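Side-chain contacts in cell envelope-related transcriptional attenuator domain-containing protein (Eubacterium siraeum, PDB 4OBM), which is of unknown function but belongs to the LytR-CpsA-Psr family, whose members probably attach glycopolymers to the bacterial cell wall: residues Ser20-Ser25 / Val213-Tyr218; Leu117-Glu122 / Tyr149-Leu154; Phe195-Thr200 / Ile204-Tyr209. All blocks are in the same frame, centred on the assembly; numbering follows the deposited sequence.

Contact 1. Residues Ser20-Ser25 / Val213-Tyr218; sequences STYDFS and VKAIVY
Tyr-22 and Phe-24 meet helix 213-220 at two successive residues, Ala-215 and Ile-216, and apolar contact accounts for the pairing. At the start of the helical segment, Lys-214 only skirts the contact: its CB stands 4.8 Å from Tyr-22 CE1, and the rest of the chain leads off to its ammonium end. Ala-215, the third residue of the helix, makes the closer approach. Its CB is 3.5 Å from Tyr-22 CD1 and 3.6 Å from Tyr-22 CG, and the methyl lies obliquely against the CB-CG-CD1 end of the tyrosine, away from the hydroxyl. A chi1 of -74° turns the tyrosine ring back beside its own backbone N, anti to the carbonyl carbon, and thereby lays the CB-CG end against the helix. Elsewhere the Tyr-22 ring meets that of Phe-16 edge-to-face.

The backbone here passes from a 3-10 turn, 20-22, into strand 24-30, an inner strand of the mixed six-stranded sheet; the contact therefore packs a helix from late in the chain against the entry to that strand. Ile-216 comes next. Its CA-CB bond points neither at nor away from segment 20-25, yet the CG1 branch brings CD1 nearer, to 4.1 Å from Phe-24 CZ, with the two side chains crossing at about a right angle. Phe-24 holds chi1 at 69°, which wedges CG between the backbone N and the carbonyl carbon. In that rotamer Tyr-22 O lies at the edge of the Phe-24 ring, in its plane, 3.5 Å from Phe-24 CD1. Beyond the helix, Ile-216 also touches Leu-189 of helix 186-199, while a tetraethylene glycol molecule, probably from the crystallisation liquor, lies about 4 Å from the Phe-24 side chain.

Contact 2. Residues Leu117-Glu122 / Tyr149-Leu154; sequences LTVPSE and YAYLTL
Tyr-151 reaches from the last turn of helix 145-152 to Leu-117, Val-119 and Pro-120, and its side chain makes every contact between the two segments. From CB, CG stands anti to the backbone N (chi1 -173°), which throws the ring outward toward strand 115-119. The first ring atom to touch is CD2, 3.8 Å from Leu-117 CD1; that methyl lies at the ring edge, in its plane, and is 4.0 Å from Tyr-151 CE2 as well. Further out, Tyr-151 CZ meets Val-119 CG2 at 4.0 Å by an oblique approach, the two side chains coming from opposite directions. Across this contact the hydroxyl oxygen touches only carbons: Tyr-151 OH is 3.9 Å from Val-119 CG2 and 4.0 Å from Pro-120 CD, distances of van der Waals packing. Leu-117 and Val-119, two residues apart on the strand, thus take successive parts of one ring. This is buried sheet-to-helix packing within the LytR-CpsA-Psr family region. The Tyr-151 ring also meets that of Phe-143 on the partner strand 141-143, touches Ile-136 of strand 132-139, and rests on Leu-168 of helix 164-181.

Contact 3. Residues Phe195-Thr200 / Ile204-Tyr209; sequences FIINFT and IEQSDY
With chi1 at -72°, Ile-197 places CG1 beside its backbone N and anti to the carbonyl carbon, and the extended second torsion carries CD1 across to Glu-205 and Gln-206, with CG1 beside Ile-204 O. Gln-206 comes to the same place by a bend: CG is anti to the backbone N, then chi2 folds the amide end round, and the two side chains cross at about a right angle. Ile-197 CD1 ends 3.6 Å from Gln-206 OE1 and 3.8 Å from Gln-206 N, while Ile-197 CG1 lies 3.7 Å from Ile-204 O. The isoleucine's closest partners across the contact are polar and main-chain atoms, with Ile-204 CG2 somewhat farther, 4.5 Å from Ile-197 CG1. The other end of the Gln-206 amide is engaged elsewhere, NE2 bonding to Asp-210 OD1.

Both backbone ends at this helix-to-helix turn are pinned. Glu-205 holds the N-cap position, and its N gives a 2.6 Å bond to Asp-208 OD2, nearly straight at 167°, which is one half of a capping box; OD2 is met on its anti side, 19° out of the carboxylate plane. At the C-terminal end of helix 186-199, Ile-196 O accepts both Thr-200 OG1, at 2.6 Å, and Thr-200 N, at 3.2 Å; the two donors come from opposite faces of the carbonyl plane.

Helix 186-199 and helix 206-210 are joined here through the short edge strand 201-202. Strand 94-100, next to that strand, receives Ile-196 on Phe-100 and Ile-204 on Lys-96 and Ile-98, and Tyr-209 lies back on Leu-189 and Ile-193 of helix 186-199.

In the fold
From the N terminus, the chain opens contact 1 at 20-25, on entering strand 24-30 of the mixed sheet, and closes it only at 213-218, after 187 intervening residues. Within that loop lie both others, in series. Contact 2 opens at 117-122 and closes at 149-154, tying strand 115-119 of the small antiparallel sheet to helix 145-152. Contact 3 then joins helix 186-199 to helix 206-210 across a six-residue connection that includes strand 201-202 and is followed, three residues later, by the second segment of contact 1. Contacts 1 and 2 lie on opposite sides of the chain's centre, their own centres 31 Å apart; contacts 1 and 3 are 16 Å apart, centre to centre.

Contact 1. Residues Ser20-Ser25 / Val213-Tyr218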
ATOM      1  N   SER A  20      13.243  12.519   9.616  1.00 40.60           N
ATOM      2  CA  SER A  20      13.160  11.054   9.516  1.00 39.14           C
ATOM      3  C   SER A  20      12.373  10.387  10.668  1.00 40.92           C
ATOM      4  O   SER A  20      12.006   9.225  10.526  1.00 39.35           O
ATOM      5  CB  SER A  20      14.557  10.442   9.443  1.00 44.21           C
ATOM      6  OG  SER A  20      15.244  10.493  10.685  1.00 52.01           O
ATOM      7  N   THR A  21      12.127  11.104  11.796  1.00 37.49           N
ATOM      8  CA  THR A  21      11.386  10.570  12.952  1.00 36.50           C
ATOM      9  C   THR A  21       9.904  10.376  12.589  1.00 37.75           C
ATOM     10  O   THR A  21       9.201   9.595  13.238  1.00 37.25           O
ATOM     11  CB  THR A  21      11.555  11.479  14.190  1.00 49.36           C
ATOM     12  OG1 THR A  21      10.973  12.760  13.944  1.00 50.81           O
ATOM     13  CG2 THR A  21      13.011  11.640  14.616  1.00 49.66           C
ATOM     14  N   TYR A  22       9.455  11.059  11.523  1.00 33.63           N
ATOM     15  CA  TYR A  22       8.090  11.005  11.006  1.00 32.73           C
ATOM     16  C   TYR A  22       7.885   9.869   9.989  1.00 34.04           C
ATOM     17  O   TYR A  22       6.753   9.644   9.559  1.00 31.63           O
ATOM     18  CB  TYR A  22       7.714  12.349  10.371  1.00 33.85           C
ATOM     19  CG  TYR A  22       7.450  13.428  11.395  1.00 36.19           C
ATOM     20  CD1 TYR A  22       6.218  13.521  12.038  1.00 37.47           C
ATOM     21  CD2 TYR A  22       8.429  14.367  11.717  1.00 37.73           C
ATOM     22  CE1 TYR A  22       5.964  14.521  12.973  1.00 39.72           C
ATOM     23  CE2 TYR A  22       8.191  15.364  12.660  1.00 39.32           C
ATOM     24  CZ  TYR A  22       6.957  15.437  13.288  1.00 46.59           C
ATOM     25  OH  TYR A  22       6.716  16.434  14.204  1.00 46.87           O
ATOM     26  N   ASP A  23       8.964   9.165   9.604  1.00 31.12           N
ATOM     27  CA  ASP A  23       8.879   8.045   8.651  1.00 30.69           C
ATOM     28  C   ASP A  23       8.071   6.875   9.245  1.00 33.87           C
ATOM     29  O   ASP A  23       8.195   6.578  10.435  1.00 33.56           O
ATOM     30  CB  ASP A  23      10.281   7.533   8.253  1.00 32.20           C
ATOM     31  CG  ASP A  23      11.181   8.458   7.452  1.00 36.68           C
ATOM     32  OD1 ASP A  23      10.772   9.609   7.188  1.00 35.08           O
ATOM     33  OD2 ASP A  23      12.302   8.028   7.094  1.00 39.78           O
ATOM     34  N   PHE A  24       7.254   6.223   8.426  1.00 29.85           N
ATOM     35  CA  PHE A  24       6.496   5.076   8.907  1.00 30.29           C
ATOM     36  C   PHE A  24       6.154   4.117   7.776  1.00 34.77           C
ATOM     37  O   PHE A  24       6.122   4.508   6.599  1.00 35.28           O
ATOM     38  CB  PHE A  24       5.219   5.513   9.648  1.00 31.89           C
ATOM     39  CG  PHE A  24       4.131   6.136   8.798  1.00 33.40           C
ATOM     40  CD1 PHE A  24       4.075   7.514   8.613  1.00 36.95           C
ATOM     41  CD2 PHE A  24       3.131   5.350   8.233  1.00 33.51           C
ATOM     42  CE1 PHE A  24       3.048   8.090   7.853  1.00 36.57           C
ATOM     43  CE2 PHE A  24       2.120   5.927   7.465  1.00 35.16           C
ATOM     44  CZ  PHE A  24       2.080   7.291   7.288  1.00 33.53           C
ATOM     45  N   SER A  25       5.874   2.869   8.147  1.00 29.75           N
ATOM     46  CA  SER A  25       5.400   1.837   7.237  1.00 27.84           C
ATOM     47  C   SER A  25       4.152   1.189   7.803  1.00 30.07           C
ATOM     48  O   SER A  25       3.996   1.095   9.023  1.00 27.61           O
ATOM     49  CB  SER A  25       6.472   0.795   6.961  1.00 31.13           C
ATOM     50  OG  SER A  25       7.404   1.268   6.004  1.00 38.28           O
ATOM     51  N   VAL A 213       0.144  12.769  11.491  1.00 29.75           N
ATOM     52  CA  VAL A 213      -0.718  13.665  10.690  1.00 29.61           C
ATOM     53  C   VAL A 213      -0.025  15.025  10.320  1.00 35.57           C
ATOM     54  O   VAL A 213      -0.171  15.465   9.182  1.00 35.13           O
ATOM     55  CB  VAL A 213      -2.122  13.889  11.320  1.00 32.59           C
ATOM     56  CG1 VAL A 213      -2.057  14.603  12.681  1.00 32.47           C
ATOM     57  CG2 VAL A 213      -3.042  14.616  10.350  1.00 31.94           C
ATOM     58  N   LYS A 214       0.756  15.644  11.231  1.00 34.98           N
ATOM     59  CA  LYS A 214       1.448  16.910  10.921  1.00 35.32           C
ATOM     60  C   LYS A 214       2.367  16.744   9.717  1.00 36.75           C
ATOM     61  O   LYS A 214       2.318  17.581   8.825  1.00 35.61           O
ATOM     62  CB  LYS A 214       2.233  17.471  12.118  1.00 39.12           C
ATOM     63  CG  LYS A 214       1.342  18.159  13.143  1.00 57.78           C
ATOM     64  CD  LYS A 214       2.146  18.880  14.215  1.00 65.49           C
ATOM     65  CE  LYS A 214       1.369  19.042  15.501  1.00 72.68           C
ATOM     66  NZ  LYS A 214       0.190  19.934  15.346  1.00 78.76           N
ATOM     67  N   ALA A 215       3.162  15.659   9.671  1.00 33.47           N
ATOM     68  CA  ALA A 215       4.048  15.358   8.529  1.00 33.90           C
ATOM     69  C   ALA A 215       3.251  14.992   7.267  1.00 35.31           C
ATOM     70  O   ALA A 215       3.625  15.421   6.178  1.00 34.47           O
ATOM     71  CB  ALA A 215       4.992  14.221   8.876  1.00 34.95           C
ATOM     72  N   ILE A 216       2.165  14.177   7.417  1.00 31.05           N
ATOM     73  CA  ILE A 216       1.299  13.764   6.306  1.00 29.08           C
ATOM     74  C   ILE A 216       0.710  15.022   5.634  1.00 33.37           C
ATOM     75  O   ILE A 216       0.922  15.208   4.439  1.00 35.34           O
ATOM     76  CB  ILE A 216       0.196  12.757   6.758  1.00 31.07           C
ATOM     77  CG1 ILE A 216       0.809  11.470   7.347  1.00 30.38           C
ATOM     78  CG2 ILE A 216      -0.766  12.432   5.602  1.00 31.49           C
ATOM     79  CD1 ILE A 216      -0.174  10.558   8.142  1.00 30.50           C
ATOM     80  N   VAL A 217       0.041  15.904   6.399  1.00 29.04           N
ATOM     81  CA  VAL A 217      -0.577  17.132   5.883  1.00 29.35           C
ATOM     82  C   VAL A 217       0.500  18.019   5.244  1.00 34.87           C
ATOM     83  O   VAL A 217       0.259  18.540   4.150  1.00 37.03           O
ATOM     84  CB  VAL A 217      -1.396  17.876   6.962  1.00 34.15           C
ATOM     85  CG1 VAL A 217      -1.886  19.245   6.472  1.00 34.68           C
ATOM     86  CG2 VAL A 217      -2.575  17.026   7.437  1.00 33.04           C
ATOM     87  N   TYR A 218       1.700  18.123   5.868  1.00 29.36           N
ATOM     88  CA  TYR A 218       2.803  18.883   5.307  1.00 29.20           C
ATOM     89  C   TYR A 218       3.127  18.396   3.905  1.00 33.48           C
ATOM     90  O   TYR A 218       3.187  19.218   2.997  1.00 33.43           O
ATOM     91  CB  TYR A 218       4.072  18.824   6.188  1.00 30.21           C
ATOM     92  CG  TYR A 218       5.280  19.482   5.541  1.00 31.34           C
ATOM     93  CD1 TYR A 218       6.060  18.797   4.616  1.00 32.89           C
ATOM     94  CD2 TYR A 218       5.641  20.784   5.857  1.00 33.98           C
ATOM     95  CE1 TYR A 218       7.132  19.415   3.973  1.00 35.19           C
ATOM     96  CE2 TYR A 218       6.724  21.407   5.234  1.00 35.93           C
ATOM     97  CZ  TYR A 218       7.473  20.713   4.301  1.00 43.05           C
ATOM     98  OH  TYR A 218       8.559  21.298   3.701  1.00 49.76           O
TER

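Contact 2. Residues Leu117-Glu122 / Tyr149-Leu154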
ATOM      1  N   LEU A 117      -8.324   6.804 -14.394  1.00 29.30           N
ATOM      2  CA  LEU A 117      -7.308   5.839 -14.842  1.00 28.95           C
ATOM      3  C   LEU A 117      -7.388   5.579 -16.328  1.00 31.04           C
ATOM      4  O   LEU A 117      -8.485   5.515 -16.890  1.00 29.59           O
ATOM      5  CB  LEU A 117      -7.452   4.488 -14.101  1.00 28.56           C
ATOM      6  CG  LEU A 117      -7.590   4.525 -12.573  1.00 32.97           C
ATOM      7  CD1 LEU A 117      -8.230   3.249 -12.053  1.00 32.11           C
ATOM      8  CD2 LEU A 117      -6.247   4.798 -11.910  1.00 35.91           C
ATOM      9  N   THR A 118      -6.220   5.356 -16.945  1.00 28.51           N
ATOM     10  CA  THR A 118      -6.119   5.003 -18.359  1.00 29.16           C
ATOM     11  C   THR A 118      -6.034   3.477 -18.461  1.00 32.34           C
ATOM     12  O   THR A 118      -5.021   2.885 -18.081  1.00 31.03           O
ATOM     13  CB  THR A 118      -4.930   5.719 -19.029  1.00 35.42           C
ATOM     14  OG1 THR A 118      -5.120   7.125 -18.904  1.00 39.99           O
ATOM     15  CG2 THR A 118      -4.792   5.360 -20.513  1.00 32.63           C
ATOM     16  N   VAL A 119      -7.103   2.848 -18.975  1.00 30.07           N
ATOM     17  CA  VAL A 119      -7.157   1.405 -19.216  1.00 30.06           C
ATOM     18  C   VAL A 119      -6.451   1.161 -20.582  1.00 36.70           C
ATOM     19  O   VAL A 119      -6.881   1.724 -21.600  1.00 35.97           O
ATOM     20  CB  VAL A 119      -8.601   0.842 -19.133  1.00 33.93           C
ATOM     21  CG1 VAL A 119      -8.625  -0.660 -19.396  1.00 33.87           C
ATOM     22  CG2 VAL A 119      -9.222   1.141 -17.767  1.00 33.13           C
ATOM     23  N   PRO A 120      -5.303   0.421 -20.587  1.00 35.45           N
ATOM     24  CA  PRO A 120      -4.529   0.250 -21.837  1.00 36.14           C
ATOM     25  C   PRO A 120      -5.269  -0.496 -22.950  1.00 39.91           C
ATOM     26  O   PRO A 120      -5.103  -0.134 -24.119  1.00 40.01           O
ATOM     27  CB  PRO A 120      -3.275  -0.520 -21.392  1.00 37.79           C
ATOM     28  CG  PRO A 120      -3.658  -1.173 -20.106  1.00 41.80           C
ATOM     29  CD  PRO A 120      -4.631  -0.237 -19.444  1.00 37.08           C
ATOM     30  N   SER A 121      -6.077  -1.514 -22.600  1.00 35.01           N
ATOM     31  CA  SER A 121      -6.860  -2.277 -23.575  1.00 35.22           C
ATOM     32  C   SER A 121      -8.129  -2.818 -22.917  1.00 36.57           C
ATOM     33  O   SER A 121      -8.141  -3.024 -21.700  1.00 35.85           O
ATOM     34  CB  SER A 121      -6.029  -3.404 -24.182  1.00 40.56           C
ATOM     35  OG  SER A 121      -5.682  -4.370 -23.205  1.00 52.99           O
ATOM     36  N   GLU A 122      -9.210  -3.008 -23.703  1.00 31.96           N
ATOM     37  CA  GLU A 122     -10.487  -3.486 -23.173  1.00 31.53           C
ATOM     38  C   GLU A 122     -10.360  -4.862 -22.475  1.00 38.06           C
ATOM     39  O   GLU A 122      -9.714  -5.776 -23.000  1.00 38.07           O
ATOM     40  CB  GLU A 122     -11.553  -3.575 -24.276  1.00 33.03           C
ATOM     41  CG  GLU A 122     -12.948  -3.814 -23.713  1.00 33.86           C
ATOM     42  CD  GLU A 122     -13.950  -4.587 -24.540  1.00 43.57           C
ATOM     43  OE1 GLU A 122     -13.565  -5.578 -25.200  1.00 43.41           O
ATOM     44  OE2 GLU A 122     -15.153  -4.263 -24.426  1.00 40.97           O
ATOM     45  N   TYR A 149     -12.848  -1.006  -7.264  1.00 23.62           N
ATOM     46  CA  TYR A 149     -12.649  -2.273  -6.549  1.00 23.59           C
ATOM     47  C   TYR A 149     -12.583  -3.463  -7.551  1.00 29.18           C
ATOM     48  O   TYR A 149     -11.625  -4.233  -7.493  1.00 29.12           O
ATOM     49  CB  TYR A 149     -13.752  -2.509  -5.478  1.00 24.19           C
ATOM     50  CG  TYR A 149     -13.456  -3.718  -4.619  1.00 25.49           C
ATOM     51  CD1 TYR A 149     -12.654  -3.611  -3.487  1.00 27.08           C
ATOM     52  CD2 TYR A 149     -13.870  -4.993  -5.006  1.00 25.61           C
ATOM     53  CE1 TYR A 149     -12.282  -4.738  -2.754  1.00 25.86           C
ATOM     54  CE2 TYR A 149     -13.487  -6.124  -4.295  1.00 25.96           C
ATOM     55  CZ  TYR A 149     -12.689  -5.992  -3.171  1.00 30.26           C
ATOM     56  OH  TYR A 149     -12.351  -7.096  -2.431  1.00 29.53           O
ATOM     57  N   ALA A 150     -13.579  -3.592  -8.463  1.00 25.33           N
ATOM     58  CA  ALA A 150     -13.653  -4.660  -9.479  1.00 24.65           C
ATOM     59  C   ALA A 150     -12.415  -4.685 -10.401  1.00 28.98           C
ATOM     60  O   ALA A 150     -11.874  -5.759 -10.675  1.00 27.78           O
ATOM     61  CB  ALA A 150     -14.918  -4.514 -10.308  1.00 25.21           C
ATOM     62  N   TYR A 151     -11.948  -3.508 -10.837  1.00 26.59           N
ATOM     63  CA  TYR A 151     -10.739  -3.376 -11.671  1.00 25.97           C
ATOM     64  C   TYR A 151      -9.496  -3.880 -10.920  1.00 27.32           C
ATOM     65  O   TYR A 151      -8.702  -4.628 -11.467  1.00 26.40           O
ATOM     66  CB  TYR A 151     -10.540  -1.892 -12.111  1.00 26.68           C
ATOM     67  CG  TYR A 151      -9.423  -1.623 -13.114  1.00 28.10           C
ATOM     68  CD1 TYR A 151      -9.080  -2.567 -14.081  1.00 30.20           C
ATOM     69  CD2 TYR A 151      -8.764  -0.395 -13.140  1.00 28.75           C
ATOM     70  CE1 TYR A 151      -8.080  -2.314 -15.020  1.00 31.00           C
ATOM     71  CE2 TYR A 151      -7.768  -0.127 -14.083  1.00 29.63           C
ATOM     72  CZ  TYR A 151      -7.424  -1.094 -15.016  1.00 36.55           C
ATOM     73  OH  TYR A 151      -6.438  -0.854 -15.941  1.00 37.82           O
ATOM     74  N   LEU A 152      -9.356  -3.473  -9.668  1.00 24.68           N
ATOM     75  CA  LEU A 152      -8.228  -3.751  -8.797  1.00 24.37           C
ATOM     76  C   LEU A 152      -8.095  -5.235  -8.402  1.00 23.84           C
ATOM     77  O   LEU A 152      -6.973  -5.696  -8.140  1.00 19.44           O
ATOM     78  CB  LEU A 152      -8.404  -2.887  -7.541  1.00 25.07           C
ATOM     79  CG  LEU A 152      -7.155  -2.540  -6.729  1.00 32.09           C
ATOM     80  CD1 LEU A 152      -6.195  -1.658  -7.521  1.00 31.58           C
ATOM     81  CD2 LEU A 152      -7.543  -1.865  -5.403  1.00 39.23           C
ATOM     82  N   THR A 153      -9.235  -5.956  -8.335  1.00 19.72           N
ATOM     83  CA  THR A 153      -9.304  -7.326  -7.870  1.00 20.74           C
ATOM     84  C   THR A 153      -9.620  -8.381  -8.968  1.00 27.86           C
ATOM     85  O   THR A 153      -9.975  -9.510  -8.608  1.00 28.55           O
ATOM     86  CB  THR A 153     -10.337  -7.436  -6.729  1.00 29.20           C
ATOM     87  OG1 THR A 153     -11.626  -7.106  -7.226  1.00 28.18           O
ATOM     88  CG2 THR A 153      -9.998  -6.545  -5.551  1.00 28.22           C
ATOM     89  N   LEU A 154      -9.449  -8.056 -10.277  1.00 24.96           N
ATOM     90  CA  LEU A 154      -9.685  -9.036 -11.340  1.00 25.60           C
ATOM     91  C   LEU A 154      -8.753 -10.240 -11.197  1.00 31.57           C
ATOM     92  O   LEU A 154      -7.529 -10.074 -11.089  1.00 30.18           O
ATOM     93  CB  LEU A 154      -9.520  -8.437 -12.738  1.00 26.18           C
ATOM     94  CG  LEU A 154     -10.664  -7.639 -13.317  1.00 31.59           C
ATOM     95  CD1 LEU A 154     -10.175  -6.868 -14.517  1.00 32.27           C
ATOM     96  CD2 LEU A 154     -11.852  -8.530 -13.679  1.00 32.64           C
TER

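Contact 3. Residues Phe195-Thr200 / Ile204-Tyr209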
ATOM      1  N   PHE A 195     -12.730   6.428  10.133  1.00 23.07           N
ATOM      2  CA  PHE A 195     -13.265   5.232   9.464  1.00 22.86           C
ATOM      3  C   PHE A 195     -12.293   4.019   9.608  1.00 26.13           C
ATOM      4  O   PHE A 195     -12.746   2.907   9.881  1.00 23.64           O
ATOM      5  CB  PHE A 195     -13.557   5.499   7.959  1.00 24.21           C
ATOM      6  CG  PHE A 195     -13.960   4.239   7.226  1.00 25.05           C
ATOM      7  CD1 PHE A 195     -15.228   3.694   7.390  1.00 28.23           C
ATOM      8  CD2 PHE A 195     -13.057   3.572   6.405  1.00 26.26           C
ATOM      9  CE1 PHE A 195     -15.581   2.496   6.756  1.00 27.94           C
ATOM     10  CE2 PHE A 195     -13.410   2.370   5.781  1.00 27.81           C
ATOM     11  CZ  PHE A 195     -14.682   1.866   5.929  1.00 25.77           C
ATOM     12  N   ILE A 196     -10.975   4.236   9.377  1.00 23.49           N
ATOM     13  CA  ILE A 196      -9.967   3.173   9.485  1.00 24.60           C
ATOM     14  C   ILE A 196      -9.990   2.539  10.898  1.00 30.04           C
ATOM     15  O   ILE A 196     -10.122   1.324  11.017  1.00 29.76           O
ATOM     16  CB  ILE A 196      -8.546   3.713   9.122  1.00 27.58           C
ATOM     17  CG1 ILE A 196      -8.418   4.146   7.627  1.00 27.76           C
ATOM     18  CG2 ILE A 196      -7.402   2.783   9.597  1.00 26.95           C
ATOM     19  CD1 ILE A 196      -8.762   3.072   6.507  1.00 31.56           C
ATOM     20  N   ILE A 197      -9.888   3.371  11.946  1.00 27.42           N
ATOM     21  CA  ILE A 197      -9.812   2.944  13.344  1.00 27.64           C
ATOM     22  C   ILE A 197     -11.098   2.228  13.783  1.00 31.62           C
ATOM     23  O   ILE A 197     -11.009   1.232  14.513  1.00 31.51           O
ATOM     24  CB  ILE A 197      -9.463   4.169  14.252  1.00 31.41           C
ATOM     25  CG1 ILE A 197      -7.985   4.587  14.032  1.00 32.43           C
ATOM     26  CG2 ILE A 197      -9.738   3.920  15.764  1.00 32.05           C
ATOM     27  CD1 ILE A 197      -7.603   5.914  14.625  1.00 41.18           C
ATOM     28  N   ASN A 198     -12.276   2.699  13.312  1.00 26.87           N
ATOM     29  CA  ASN A 198     -13.539   2.159  13.783  1.00 26.10           C
ATOM     30  C   ASN A 198     -14.135   1.034  12.952  1.00 29.19           C
ATOM     31  O   ASN A 198     -14.951   0.302  13.497  1.00 29.65           O
ATOM     32  CB  ASN A 198     -14.585   3.281  13.956  1.00 24.38           C
ATOM     33  CG  ASN A 198     -14.247   4.275  15.054  1.00 37.47           C
ATOM     34  OD1 ASN A 198     -14.402   4.010  16.245  1.00 26.67           O
ATOM     35  ND2 ASN A 198     -13.762   5.446  14.686  1.00 28.23           N
ATOM     36  N   PHE A 199     -13.793   0.880  11.669  1.00 26.64           N
ATOM     37  CA  PHE A 199     -14.496  -0.139  10.885  1.00 26.37           C
ATOM     38  C   PHE A 199     -13.584  -1.137  10.148  1.00 28.92           C
ATOM     39  O   PHE A 199     -14.089  -2.082   9.536  1.00 27.23           O
ATOM     40  CB  PHE A 199     -15.483   0.543   9.906  1.00 27.83           C
ATOM     41  CG  PHE A 199     -16.600   1.245  10.658  1.00 29.31           C
ATOM     42  CD1 PHE A 199     -17.688   0.531  11.148  1.00 31.66           C
ATOM     43  CD2 PHE A 199     -16.514   2.604  10.961  1.00 31.39           C
ATOM     44  CE1 PHE A 199     -18.691   1.171  11.881  1.00 32.88           C
ATOM     45  CE2 PHE A 199     -17.514   3.240  11.701  1.00 33.65           C
ATOM     46  CZ  PHE A 199     -18.601   2.522  12.146  1.00 31.88           C
ATOM     47  N   THR A 200     -12.265  -0.969  10.241  1.00 24.86           N
ATOM     48  CA  THR A 200     -11.368  -1.911   9.598  1.00 23.34           C
ATOM     49  C   THR A 200     -10.647  -2.733  10.663  1.00 27.58           C
ATOM     50  O   THR A 200     -10.539  -2.301  11.808  1.00 27.73           O
ATOM     51  CB  THR A 200     -10.374  -1.204   8.649  1.00 29.03           C
ATOM     52  OG1 THR A 200      -9.352  -0.549   9.403  1.00 33.20           O
ATOM     53  CG2 THR A 200     -11.048  -0.245   7.677  1.00 25.38           C
ATOM     54  N   ILE A 204      -3.755   0.114  14.265  1.00 27.40           N
ATOM     55  CA  ILE A 204      -3.446   1.546  14.228  1.00 26.61           C
ATOM     56  C   ILE A 204      -4.313   2.207  15.298  1.00 30.17           C
ATOM     57  O   ILE A 204      -5.541   2.098  15.270  1.00 29.32           O
ATOM     58  CB  ILE A 204      -3.636   2.180  12.805  1.00 28.79           C
ATOM     59  CG1 ILE A 204      -2.550   1.698  11.824  1.00 28.55           C
ATOM     60  CG2 ILE A 204      -3.692   3.728  12.852  1.00 30.55           C
ATOM     61  CD1 ILE A 204      -2.644   2.264  10.427  1.00 30.22           C
ATOM     62  N   GLU A 205      -3.676   2.879  16.242  1.00 27.61           N
ATOM     63  CA  GLU A 205      -4.408   3.584  17.286  1.00 27.44           C
ATOM     64  C   GLU A 205      -4.414   5.062  16.958  1.00 31.15           C
ATOM     65  O   GLU A 205      -3.632   5.506  16.106  1.00 31.01           O
ATOM     66  CB  GLU A 205      -3.810   3.307  18.691  1.00 29.47           C
ATOM     67  CG  GLU A 205      -3.926   1.863  19.179  1.00 38.44           C
ATOM     68  CD  GLU A 205      -5.291   1.192  19.084  1.00 65.79           C
ATOM     69  OE1 GLU A 205      -6.319   1.841  19.395  1.00 43.80           O
ATOM     70  OE2 GLU A 205      -5.324  -0.001  18.701  1.00 68.29           O
ATOM     71  N   GLN A 206      -5.294   5.831  17.629  1.00 27.79           N
ATOM     72  CA  GLN A 206      -5.425   7.277  17.452  1.00 27.90           C
ATOM     73  C   GLN A 206      -4.086   7.999  17.733  1.00 31.50           C
ATOM     74  O   GLN A 206      -3.750   8.944  17.029  1.00 29.91           O
ATOM     75  CB  GLN A 206      -6.544   7.811  18.365  1.00 29.94           C
ATOM     76  CG  GLN A 206      -6.869   9.292  18.205  1.00 38.94           C
ATOM     77  CD  GLN A 206      -7.440   9.594  16.851  1.00 42.96           C
ATOM     78  OE1 GLN A 206      -8.388   8.948  16.389  1.00 35.36           O
ATOM     79  NE2 GLN A 206      -6.861  10.578  16.188  1.00 23.05           N
ATOM     80  N   SER A 207      -3.305   7.506  18.705  1.00 31.02           N
ATOM     81  CA  SER A 207      -1.999   8.072  19.069  1.00 32.16           C
ATOM     82  C   SER A 207      -0.983   7.972  17.904  1.00 35.45           C
ATOM     83  O   SER A 207      -0.162   8.872  17.749  1.00 34.61           O
ATOM     84  CB  SER A 207      -1.453   7.385  20.317  1.00 35.34           C
ATOM     85  OG  SER A 207      -1.415   5.975  20.167  1.00 41.88           O
ATOM     86  N   ASP A 208      -1.072   6.891  17.079  1.00 32.51           N
ATOM     87  CA  ASP A 208      -0.211   6.622  15.905  1.00 31.41           C
ATOM     88  C   ASP A 208      -0.454   7.645  14.816  1.00 33.43           C
ATOM     89  O   ASP A 208       0.504   8.193  14.260  1.00 32.45           O
ATOM     90  CB  ASP A 208      -0.450   5.208  15.350  1.00 31.74           C
ATOM     91  CG  ASP A 208      -0.215   4.111  16.357  1.00 33.87           C
ATOM     92  OD1 ASP A 208       0.829   4.146  17.029  1.00 35.88           O
ATOM     93  OD2 ASP A 208      -1.088   3.217  16.478  1.00 33.35           O
ATOM     94  N   TYR A 209      -1.740   7.907  14.522  1.00 28.86           N
ATOM     95  CA  TYR A 209      -2.153   8.919  13.553  1.00 28.49           C
ATOM     96  C   TYR A 209      -1.769  10.341  14.037  1.00 29.94           C
ATOM     97  O   TYR A 209      -1.199  11.092  13.243  1.00 30.04           O
ATOM     98  CB  TYR A 209      -3.672   8.824  13.273  1.00 29.78           C
ATOM     99  CG  TYR A 209      -4.243  10.010  12.517  1.00 32.27           C
ATOM    100  CD1 TYR A 209      -4.190  10.069  11.125  1.00 32.99           C
ATOM    101  CD2 TYR A 209      -4.894  11.044  13.190  1.00 33.68           C
ATOM    102  CE1 TYR A 209      -4.756  11.135  10.425  1.00 32.44           C
ATOM    103  CE2 TYR A 209      -5.443  12.122  12.502  1.00 34.46           C
ATOM    104  CZ  TYR A 209      -5.394  12.151  11.118  1.00 39.25           C
ATOM    105  OH  TYR A 209      -5.948  13.210  10.441  1.00 40.10           O
TER